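Local structure of PvdO (Pseudomonas aeruginosa, 5HHA) at residues R117-P125 against Y194-S202; V210-W220 against A270-R281. The protein probably acts in chromophore maturation in the periplasm, has the fold of formylglycine-generating enzymes and binds a calcium ion. All coordinates share one frame; numbering follows the deposited sequence. Where two conformers were deposited one is given.

Contact 1: R117-P125 against Y194-S202; sequences RYQQGPRQP and YNFTSPVGS. With CA (calcium ion), chain C.
Y118 and F196 lie against each other with their rings nearly parallel, planes 18° apart. The rings are slid so far that they barely overlap; the centroids are 5.0 Å apart. Each CB covers the other ring instead. Y118 CB sits over the centre of the F196 face, 3.5 Å from the centroid. F196 CB lies over the Y118 face nearer the rim, 3.9 Å from that centroid. The two CH-pi contacts make a reciprocal pair. Y118 CG stands between its backbone N and carbonyl carbon (chi1 56°), which lays the ring along F196 and carries OH on to T197.

T197 crosses the tyrosine at about a right angle. Its CG2 touches Y118 OH at 3.5 Å, and its CB meets P125 CD. Water 1 lies at the edge of the Y118 ring, in its plane, within hydrogen-bonding distance of Y118 OH, T197 OG1 and P125 O. The water thus links the tyrosine, the threonine and the P125 carbonyl. Y118 OH is also hydrogen-bonded to the backbone O of D276.

At the other end V200 N donates a nearly straight bond to R123 O (2.8 Å, 165°). Both V200 methyls lie near the same oxygen, CG1 3.3 Å and CG2 3.6 Å from R123 O; CG2 also meets R123 NH1. P199 CA adds a CA-H...O contact to that oxygen.

Both segments are loops, each with a beta turn: type I from G121 to Q124, type II from P199 to S202. The 194-202 loop begins at the calcium site, where Y194 O binds the ion with N186, T187, G189, D192 and water 3. Such long, irregular loops, one of them beginning at a calcium site, are in keeping with the formylglycine-generating enzyme fold.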
loop_
_atom_site.group_PDB
_atom_site.type_symbol
_atom_site.label_atom_id
_atom_site.label_comp_id
_atom_site.label_asym_id
_atom_site.label_seq_id
_atom_site.Cartn_x
_atom_site.Cartn_y
_atom_site.Cartn_z
ATOM N N ARG A 117 -10.666 -11.950 -11.407
ATOM C CA ARG A 117 -10.889 -13.127 -12.255
ATOM C C ARG A 117 -9.878 -14.228 -11.957
ATOM O O ARG A 117 -10.147 -15.403 -12.214
ATOM C CB ARG A 117 -10.778 -12.771 -13.727
ATOM C CG ARG A 117 -11.866 -11.829 -14.240
ATOM C CD ARG A 117 -13.257 -12.323 -13.900
ATOM N NE ARG A 117 -13.667 -11.877 -12.574
ATOM C CZ ARG A 117 -14.543 -12.503 -11.792
ATOM N NH1 ARG A 117 -15.136 -13.614 -12.189
ATOM N NH2 ARG A 117 -14.835 -12.011 -10.604
ATOM N N TYR A 118 -8.706 -13.874 -11.448
ATOM C CA TYR A 118 -7.676 -14.845 -11.134
ATOM C C TYR A 118 -7.955 -15.530 -9.817
ATOM O O TYR A 118 -8.700 -15.049 -8.975
ATOM C CB TYR A 118 -6.278 -14.199 -11.161
ATOM C CG TYR A 118 -6.101 -12.995 -10.234
ATOM C CD1 TYR A 118 -6.042 -13.151 -8.867
ATOM C CD2 TYR A 118 -5.951 -11.719 -10.749
ATOM C CE1 TYR A 118 -5.874 -12.071 -8.020
ATOM C CE2 TYR A 118 -5.757 -10.619 -9.896
ATOM C CZ TYR A 118 -5.723 -10.810 -8.546
ATOM O OH TYR A 118 -5.580 -9.742 -7.661
ATOM N N GLN A 119 -7.339 -16.694 -9.637
ATOM C CA GLN A 119 -7.502 -17.418 -8.397
ATOM C C GLN A 119 -6.977 -16.588 -7.229
ATOM O O GLN A 119 -5.853 -16.089 -7.263
ATOM C CB GLN A 119 -6.765 -18.758 -8.476
ATOM C CG GLN A 119 -7.399 -19.720 -9.486
ATOM C CD GLN A 119 -6.617 -20.991 -9.713
ATOM O OE1 GLN A 119 -6.507 -21.477 -10.853
ATOM N NE2 GLN A 119 -6.132 -21.550 -8.675
ATOM N N GLN A 120 -7.775 -16.502 -6.180
ATOM C CA GLN A 120 -7.500 -15.613 -5.053
ATOM C C GLN A 120 -7.887 -16.290 -3.749
ATOM O O GLN A 120 -9.070 -16.297 -3.349
ATOM C CB GLN A 120 -8.278 -14.296 -5.182
ATOM C CG GLN A 120 -7.981 -13.292 -4.067
ATOM C CD GLN A 120 -9.073 -12.250 -3.934
ATOM O OE1 GLN A 120 -10.268 -12.570 -4.028
ATOM N NE2 GLN A 120 -8.684 -10.997 -3.696
ATOM N N GLY A 121 -6.904 -16.849 -3.070
ATOM C CA GLY A 121 -7.124 -17.425 -1.763
ATOM C C GLY A 121 -7.220 -16.361 -0.677
ATOM O O GLY A 121 -7.007 -15.165 -0.922
ATOM N N PRO A 122 -7.524 -16.762 0.547
ATOM C CA PRO A 122 -7.855 -15.806 1.600
ATOM C C PRO A 122 -6.673 -14.990 2.117
ATOM O O PRO A 122 -6.926 -13.963 2.730
ATOM C CB PRO A 122 -8.422 -16.693 2.699
ATOM C CG PRO A 122 -7.745 -18.024 2.449
ATOM C CD PRO A 122 -7.751 -18.153 0.984
ATOM N N ARG A 123 -5.441 -15.409 1.841
ATOM C CA ARG A 123 -4.289 -14.614 2.235
ATOM C C ARG A 123 -3.709 -13.804 1.090
ATOM O O ARG A 123 -2.763 -13.061 1.312
ATOM C CB ARG A 123 -3.196 -15.489 2.832
ATOM C CG ARG A 123 -3.695 -16.309 4.008
ATOM C CD ARG A 123 -3.057 -15.924 5.262
ATOM N NE ARG A 123 -3.812 -14.840 5.841
ATOM C CZ ARG A 123 -3.282 -13.791 6.447
ATOM N NH1 ARG A 123 -1.959 -13.670 6.567
ATOM N NH2 ARG A 123 -4.101 -12.873 6.944
ATOM N N GLN A 124 -4.261 -13.901 -0.108
ATOM C CA GLN A 124 -3.854 -12.952 -1.140
ATOM C C GLN A 124 -4.481 -11.597 -0.799
ATOM O O GLN A 124 -5.447 -11.505 -0.054
ATOM C CB GLN A 124 -4.298 -13.427 -2.514
ATOM C CG GLN A 124 -3.285 -14.359 -3.187
ATOM C CD GLN A 124 -3.900 -15.128 -4.336
ATOM O OE1 GLN A 124 -3.994 -14.650 -5.460
ATOM N NE2 GLN A 124 -4.330 -16.350 -4.062
ATOM N N PRO A 125 -3.925 -10.497 -1.343
ATOM C CA PRO A 125 -4.480 -9.179 -1.012
ATOM C C PRO A 125 -5.916 -9.002 -1.481
ATOM O O PRO A 125 -6.298 -9.424 -2.581
ATOM C CB PRO A 125 -3.567 -8.197 -1.767
ATOM C CG PRO A 125 -2.321 -8.950 -2.021
ATOM C CD PRO A 125 -2.715 -10.401 -2.170
ATOM N N TYR A 194 4.893 -16.299 -8.986
ATOM C CA TYR A 194 3.454 -15.995 -9.063
ATOM C C TYR A 194 3.125 -15.226 -10.322
ATOM O O TYR A 194 3.774 -14.218 -10.618
ATOM C CB TYR A 194 3.016 -15.184 -7.828
ATOM C CG TYR A 194 3.468 -15.800 -6.532
ATOM C CD1 TYR A 194 4.703 -15.517 -6.005
ATOM C CD2 TYR A 194 2.669 -16.727 -5.851
ATOM C CE1 TYR A 194 5.132 -16.092 -4.862
ATOM C CE2 TYR A 194 3.098 -17.305 -4.696
ATOM C CZ TYR A 194 4.332 -17.000 -4.202
ATOM O OH TYR A 194 4.747 -17.631 -3.036
ATOM N N ASN A 195 2.111 -15.639 -11.057
ATOM C CA ASN A 195 1.632 -14.865 -12.186
ATOM C C ASN A 195 0.762 -13.705 -11.757
ATOM O O ASN A 195 0.868 -12.634 -12.331
ATOM C CB ASN A 195 0.815 -15.715 -13.153
ATOM C CG ASN A 195 1.592 -16.885 -13.713
ATOM O OD1 ASN A 195 1.078 -18.045 -13.767
ATOM N ND2 ASN A 195 2.803 -16.626 -14.152
ATOM N N PHE A 196 -0.137 -13.947 -10.815
ATOM C CA PHE A 196 -0.987 -12.911 -10.254
ATOM C C PHE A 196 -0.480 -12.578 -8.856
ATOM O O PHE A 196 0.723 -12.597 -8.633
ATOM C CB PHE A 196 -2.453 -13.351 -10.307
ATOM C CG PHE A 196 -2.878 -13.746 -11.685
ATOM C CD1 PHE A 196 -3.209 -12.793 -12.614
ATOM C CD2 PHE A 196 -2.867 -15.077 -12.066
ATOM C CE1 PHE A 196 -3.580 -13.154 -13.901
ATOM C CE2 PHE A 196 -3.240 -15.456 -13.358
ATOM C CZ PHE A 196 -3.588 -14.498 -14.262
ATOM N N THR A 197 -1.356 -12.220 -7.917
ATOM C CA THR A 197 -0.881 -11.876 -6.569
ATOM C C THR A 197 -0.401 -13.122 -5.822
ATOM O O THR A 197 -0.743 -14.271 -6.188
ATOM C CB THR A 197 -1.949 -11.149 -5.761
ATOM O OG1 THR A 197 -3.118 -11.978 -5.729
ATOM C CG2 THR A 197 -2.291 -9.804 -6.375
ATOM N N SER A 198 0.371 -12.893 -4.777
ATOM C CA SER A 198 0.901 -13.908 -3.898
ATOM C C SER A 198 0.284 -13.723 -2.523
ATOM O O SER A 198 -0.145 -12.641 -2.146
ATOM C CB SER A 198 2.427 -13.743 -3.800
ATOM O OG SER A 198 2.791 -12.357 -3.632
ATOM N N PRO A 199 0.236 -14.799 -1.723
ATOM C CA PRO A 199 -0.209 -14.614 -0.346
ATOM C C PRO A 199 0.630 -13.542 0.304
ATOM O O PRO A 199 1.828 -13.445 0.059
ATOM C CB PRO A 199 0.032 -15.988 0.306
ATOM C CG PRO A 199 0.099 -16.940 -0.835
ATOM C CD PRO A 199 0.626 -16.182 -2.023
ATOM N N VAL A 200 0.032 -12.747 1.169
ATOM C CA VAL A 200 0.787 -11.683 1.810
ATOM C C VAL A 200 1.941 -12.293 2.604
ATOM O O VAL A 200 1.795 -13.364 3.226
ATOM C CB VAL A 200 -0.113 -10.789 2.680
ATOM C CG1 VAL A 200 -1.206 -10.152 1.814
ATOM C CG2 VAL A 200 -0.716 -11.572 3.869
ATOM N N GLY A 201 3.102 -11.641 2.564
ATOM C CA GLY A 201 4.250 -12.108 3.320
ATOM C C GLY A 201 5.017 -13.253 2.677
ATOM O O GLY A 201 5.667 -14.028 3.397
ATOM N N SER A 202 4.970 -13.405 1.358
ATOM C CA SER A 202 5.671 -14.481 0.668
ATOM C C SER A 202 7.142 -14.144 0.417
ATOM O O SER A 202 7.880 -14.991 -0.126
ATOM C CB SER A 202 4.990 -14.828 -0.647
ATOM O OG SER A 202 3.704 -15.380 -0.406
HETATM CA CA CA C . 5.098 -12.282 -10.379
HETATM O O HOH W 1 -5.375 -10.607 -4.875
HETATM O O HOH W 2 -0.204 -15.200 4.023
HETATM O O HOH W 3 3.095 -11.442 -11.327
#

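Contact 2: V210-W220 against A270-R281; sequences VYDMHGNVYEW and APSDRGDWIGFR
W220 fills a hollow in segment 270-281. The methyl I278 CG2 rises against one face of the indole and lies 3.7 Å from the centroid of its five-membered ring. The far end of the six-membered ring pushes in among backbone carbonyls: CZ2 is 3.2 Å from D273 O and CH2 is close to A270 O, both near the ring plane. D273 O is buried here without a polar partner. The indole NE1 bonds outward to V129 O. V247 and I249 of strand 247-251 and Y131 and V134 of helix 131-145 also touch this indole.

Y218 and W277 meet as an offset edge-to-face pair, planes at 88°. The W277 edge at CE3 and CZ3 points at the Y218 face, with CE3 3.6 Å from Y218 CD2. W277 CG lies between its backbone N and carbonyl carbon (chi1 55°), which sets that edge against the tyrosine.

The frame beneath is a short parallel pairing of strands 218-220 and 278-280, part of the mixed sheet of this formylglycine-generating enzyme-like domain. Y218 N donates to W277 O, G279 N to Y218 O, and W220 N to G279 O. G279 leaves a dip that V217 occupies, with CG2 4.1 Å from G279 CA.

R281 runs out extended from CG to NE and ends in a pocket of segment 210-220. M213 CE lies over one guanidinium face, 3.5 Å from R281 NE. V210 CG1 lies against R281 NH1. At the edge, R281 NH2 donates to Y211 O (2.7 Å), in the carbonyl plane. R281 NE forms a salt bridge with E219 OE2 at 2.9 Å, the carboxylate and guanidinium planes 54° apart. E219 OE2 has a second arginine, R157, and Q83 as further partners.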
loop_
_atom_site.group_PDB
_atom_site.type_symbol
_atom_site.label_atom_id
_atom_site.label_comp_id
_atom_site.label_asym_id
_atom_site.label_seq_id
_atom_site.Cartn_x
_atom_site.Cartn_y
_atom_site.Cartn_z
ATOM N N VAL A 210 7.685 -4.641 7.778
ATOM C CA VAL A 210 6.580 -4.490 6.826
ATOM C C VAL A 210 6.853 -5.350 5.595
ATOM O O VAL A 210 7.989 -5.432 5.124
ATOM C CB VAL A 210 6.449 -3.028 6.411
ATOM C CG1 VAL A 210 5.239 -2.851 5.509
ATOM C CG2 VAL A 210 6.292 -2.143 7.622
ATOM N N TYR A 211 5.808 -5.975 5.041
ATOM C CA TYR A 211 5.911 -6.877 3.891
ATOM C C TYR A 211 5.192 -6.303 2.669
ATOM O O TYR A 211 4.209 -5.560 2.795
ATOM C CB TYR A 211 5.233 -8.211 4.198
ATOM C CG TYR A 211 5.897 -9.021 5.287
ATOM C CD1 TYR A 211 5.632 -8.781 6.635
ATOM C CD2 TYR A 211 6.746 -10.063 4.955
ATOM C CE1 TYR A 211 6.224 -9.532 7.618
ATOM C CE2 TYR A 211 7.329 -10.846 5.948
ATOM C CZ TYR A 211 7.051 -10.559 7.256
ATOM O OH TYR A 211 7.650 -11.328 8.262
ATOM N N ASP A 212 5.683 -6.675 1.496
ATOM C CA ASP A 212 5.042 -6.405 0.202
ATOM C C ASP A 212 4.957 -4.926 -0.160
ATOM O O ASP A 212 4.111 -4.556 -0.975
ATOM C CB ASP A 212 3.665 -7.077 0.102
ATOM C CG ASP A 212 3.749 -8.589 0.113
ATOM O OD1 ASP A 212 4.517 -9.164 -0.698
ATOM O OD2 ASP A 212 3.054 -9.231 0.944
ATOM N N MET A 213 5.833 -4.095 0.388
ATOM C CA MET A 213 5.805 -2.691 0.020
ATOM C C MET A 213 6.311 -2.445 -1.404
ATOM O O MET A 213 6.152 -1.344 -1.928
ATOM C CB MET A 213 6.602 -1.863 1.021
ATOM C CG MET A 213 5.828 -1.549 2.299
ATOM S SD MET A 213 4.612 -0.248 1.993
ATOM C CE MET A 213 4.102 0.167 3.636
ATOM N N HIS A 214 6.919 -3.438 -2.039
ATOM C CA HIS A 214 7.527 -3.269 -3.363
ATOM C C HIS A 214 6.939 -4.138 -4.435
ATOM O O HIS A 214 7.495 -4.262 -5.519
ATOM C CB HIS A 214 9.044 -3.369 -3.250
ATOM C CG HIS A 214 9.570 -2.415 -2.228
ATOM N ND1 HIS A 214 10.005 -1.127 -2.478
ATOM C CD2 HIS A 214 9.604 -2.567 -0.898
ATOM C CE1 HIS A 214 10.294 -0.538 -1.326
ATOM N NE2 HIS A 214 10.077 -1.411 -0.356
ATOM N N GLY A 215 5.773 -4.718 -4.169
ATOM C CA GLY A 215 5.075 -5.461 -5.204
ATOM C C GLY A 215 3.703 -5.923 -4.741
ATOM O O GLY A 215 3.128 -5.412 -3.762
ATOM N N ASN A 216 3.192 -6.907 -5.463
ATOM C CA ASN A 216 1.922 -7.569 -5.185
ATOM C C ASN A 216 0.747 -6.748 -5.720
ATOM O O ASN A 216 0.180 -7.097 -6.755
ATOM C CB ASN A 216 1.790 -8.020 -3.719
ATOM C CG ASN A 216 1.129 -9.383 -3.588
ATOM O OD1 ASN A 216 0.883 -10.052 -4.580
ATOM N ND2 ASN A 216 0.862 -9.801 -2.351
ATOM N N VAL A 217 0.378 -5.654 -5.042
ATOM C CA VAL A 217 -0.655 -4.754 -5.522
ATOM C C VAL A 217 -0.278 -3.315 -5.233
ATOM O O VAL A 217 0.429 -3.023 -4.267
ATOM C CB VAL A 217 -2.038 -5.031 -4.833
ATOM C CG1 VAL A 217 -2.606 -6.362 -5.263
ATOM C CG2 VAL A 217 -1.961 -4.991 -3.324
ATOM N N TYR A 218 -0.778 -2.418 -6.073
ATOM C CA TYR A 218 -0.861 -1.006 -5.659
ATOM C C TYR A 218 -1.785 -0.885 -4.456
ATOM O O TYR A 218 -2.572 -1.800 -4.172
ATOM C CB TYR A 218 -1.438 -0.170 -6.803
ATOM C CG TYR A 218 -0.403 0.403 -7.747
ATOM C CD1 TYR A 218 0.160 1.645 -7.487
ATOM C CD2 TYR A 218 0.000 -0.272 -8.893
ATOM C CE1 TYR A 218 1.081 2.218 -8.343
ATOM C CE2 TYR A 218 0.932 0.302 -9.764
ATOM C CZ TYR A 218 1.475 1.544 -9.464
ATOM O OH TYR A 218 2.386 2.191 -10.308
ATOM N N GLU A 219 -1.726 0.256 -3.787
ATOM C CA GLU A 219 -2.506 0.505 -2.591
ATOM C C GLU A 219 -3.090 1.894 -2.620
ATOM O O GLU A 219 -2.379 2.873 -2.890
ATOM C CB GLU A 219 -1.633 0.439 -1.346
ATOM C CG GLU A 219 -1.051 -0.937 -1.077
ATOM C CD GLU A 219 0.068 -0.904 -0.068
ATOM O OE1 GLU A 219 0.175 0.093 0.687
ATOM O OE2 GLU A 219 0.843 -1.889 -0.008
ATOM N N TRP A 220 -4.364 2.015 -2.258
ATOM C CA TRP A 220 -4.928 3.320 -2.005
ATOM C C TRP A 220 -4.226 4.005 -0.828
ATOM O O TRP A 220 -3.914 3.359 0.175
ATOM C CB TRP A 220 -6.404 3.203 -1.629
ATOM C CG TRP A 220 -7.285 2.703 -2.713
ATOM C CD1 TRP A 220 -7.859 1.472 -2.769
ATOM C CD2 TRP A 220 -7.709 3.405 -3.898
ATOM N NE1 TRP A 220 -8.625 1.370 -3.906
ATOM C CE2 TRP A 220 -8.540 2.530 -4.619
ATOM C CE3 TRP A 220 -7.455 4.675 -4.427
ATOM C CZ2 TRP A 220 -9.143 2.888 -5.815
ATOM C CZ3 TRP A 220 -8.054 5.026 -5.621
ATOM C CH2 TRP A 220 -8.879 4.128 -6.308
ATOM N N ALA A 270 -8.699 7.619 -10.283
ATOM C CA ALA A 270 -9.918 8.265 -9.809
ATOM C C ALA A 270 -10.414 7.483 -8.606
ATOM O O ALA A 270 -10.323 6.237 -8.597
ATOM C CB ALA A 270 -10.970 8.267 -10.909
ATOM N N PRO A 271 -10.916 8.159 -7.578
ATOM C CA PRO A 271 -11.313 7.412 -6.376
ATOM C C PRO A 271 -12.446 6.411 -6.581
ATOM O O PRO A 271 -12.591 5.479 -5.780
ATOM C CB PRO A 271 -11.684 8.516 -5.367
ATOM C CG PRO A 271 -11.877 9.745 -6.197
ATOM C CD PRO A 271 -10.996 9.618 -7.376
ATOM N N SER A 272 -13.222 6.557 -7.655
ATOM C CA SER A 272 -14.280 5.607 -7.963
ATOM C C SER A 272 -13.756 4.429 -8.782
ATOM O O SER A 272 -14.520 3.510 -9.053
ATOM C CB SER A 272 -15.423 6.317 -8.703
ATOM O OG SER A 272 -14.963 6.874 -9.922
ATOM N N ASP A 273 -12.488 4.445 -9.203
ATOM C CA ASP A 273 -11.885 3.313 -9.906
ATOM C C ASP A 273 -11.719 2.128 -8.943
ATOM O O ASP A 273 -11.647 2.301 -7.725
ATOM C CB ASP A 273 -10.474 3.671 -10.426
ATOM C CG ASP A 273 -10.460 4.629 -11.603
ATOM O OD1 ASP A 273 -11.495 4.824 -12.274
ATOM O OD2 ASP A 273 -9.359 5.169 -11.877
ATOM N N ARG A 274 -11.632 0.935 -9.508
ATOM C CA ARG A 274 -11.207 -0.232 -8.757
ATOM C C ARG A 274 -10.525 -1.154 -9.746
ATOM O O ARG A 274 -10.685 -1.033 -10.970
ATOM C CB ARG A 274 -12.388 -0.925 -8.065
ATOM C CG ARG A 274 -13.407 -1.536 -9.008
ATOM C CD ARG A 274 -14.623 -2.060 -8.264
ATOM N NE ARG A 274 -15.415 -0.960 -7.733
ATOM C CZ ARG A 274 -15.813 -0.832 -6.472
ATOM N NH1 ARG A 274 -15.508 -1.729 -5.549
ATOM N NH2 ARG A 274 -16.534 0.222 -6.115
ATOM N N GLY A 275 -9.766 -2.101 -9.235
ATOM C CA GLY A 275 -9.133 -3.066 -10.111
ATOM C C GLY A 275 -8.579 -4.230 -9.344
ATOM O O GLY A 275 -8.409 -4.180 -8.142
ATOM N N ASP A 276 -8.234 -5.270 -10.088
ATOM C CA ASP A 276 -7.655 -6.482 -9.530
ATOM C C ASP A 276 -6.162 -6.322 -9.175
ATOM O O ASP A 276 -5.462 -7.275 -8.812
ATOM C CB ASP A 276 -7.878 -7.654 -10.491
ATOM C CG ASP A 276 -7.096 -7.534 -11.781
ATOM O OD1 ASP A 276 -6.156 -6.723 -11.868
ATOM O OD2 ASP A 276 -7.405 -8.312 -12.717
ATOM N N TRP A 277 -5.715 -5.060 -9.250
ATOM C CA TRP A 277 -4.329 -4.671 -9.045
ATOM C C TRP A 277 -4.202 -3.565 -7.993
ATOM O O TRP A 277 -3.088 -3.128 -7.727
ATOM C CB TRP A 277 -3.741 -4.200 -10.377
ATOM C CG TRP A 277 -4.509 -3.121 -11.033
ATOM C CD1 TRP A 277 -5.648 -3.226 -11.784
ATOM C CD2 TRP A 277 -4.181 -1.734 -11.002
ATOM N NE1 TRP A 277 -6.053 -1.991 -12.211
ATOM C CE2 TRP A 277 -5.164 -1.056 -11.748
ATOM C CE3 TRP A 277 -3.140 -0.988 -10.429
ATOM C CZ2 TRP A 277 -5.134 0.315 -11.933
ATOM C CZ3 TRP A 277 -3.126 0.383 -10.610
ATOM C CH2 TRP A 277 -4.103 1.009 -11.358
ATOM N N ILE A 278 -5.317 -3.125 -7.392
ATOM C CA ILE A 278 -5.284 -2.133 -6.316
ATOM C C ILE A 278 -5.928 -2.707 -5.073
ATOM O O ILE A 278 -7.114 -3.074 -5.090
ATOM C CB ILE A 278 -6.012 -0.778 -6.656
ATOM C CG1 ILE A 278 -5.614 -0.245 -8.028
ATOM C CG2 ILE A 278 -5.696 0.223 -5.565
ATOM C CD1 ILE A 278 -6.461 0.948 -8.459
ATOM N N GLY A 279 -5.142 -2.785 -4.010
ATOM C CA GLY A 279 -5.610 -3.161 -2.684
ATOM C C GLY A 279 -5.352 -1.998 -1.725
ATOM O O GLY A 279 -5.450 -0.831 -2.119
ATOM N N PHE A 280 -5.007 -2.307 -0.470
ATOM C CA PHE A 280 -4.865 -1.238 0.518
ATOM C C PHE A 280 -4.294 -1.746 1.800
ATOM O O PHE A 280 -4.399 -2.934 2.111
ATOM C CB PHE A 280 -6.197 -0.545 0.806
ATOM C CG PHE A 280 -7.235 -1.442 1.452
ATOM C CD1 PHE A 280 -7.978 -2.347 0.697
ATOM C CD2 PHE A 280 -7.516 -1.341 2.812
ATOM C CE1 PHE A 280 -8.954 -3.124 1.281
ATOM C CE2 PHE A 280 -8.489 -2.129 3.404
ATOM C CZ PHE A 280 -9.217 -3.007 2.636
ATOM N N ARG A 281 -3.670 -0.840 2.543
ATOM C CA ARG A 281 -3.355 -1.052 3.948
ATOM C C ARG A 281 -4.271 -0.138 4.772
ATOM O O ARG A 281 -4.910 0.771 4.253
ATOM C CB ARG A 281 -1.891 -0.717 4.235
ATOM C CG ARG A 281 -0.925 -1.616 3.543
ATOM C CD ARG A 281 0.524 -1.231 3.823
ATOM N NE ARG A 281 1.351 -1.869 2.834
ATOM C CZ ARG A 281 1.994 -3.024 2.985
ATOM N NH1 ARG A 281 2.083 -3.633 4.163
ATOM N NH2 ARG A 281 2.595 -3.566 1.937
HETATM O O HOH W 4 -2.072 1.624 1.789
HETATM O O HOH W 5 -4.726 3.321 2.977
#

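How the contacts relate
Contacts 1 and 2 follow one another along the chain, and their centres are about 13 Å apart. The tie between Y118 OH and D276 O, 2.7 Å long, joins them at one point. N216 of contact 2 faces the 194-202 loop: its OD1 is 2.9 Å from S198 N, a probable hydrogen bond. N216 ND2 packs on P125 CG at 3.3 Å. G201 N bonds to D212 OD2, a further tie between the loops. Calcium lies on the contact 1 side, held in part by Y194. The D212 side chain is about 10 Å from the ion. The centre of contact 1 is about 15 Å from the chain centre, that of contact 2 about 5 Å.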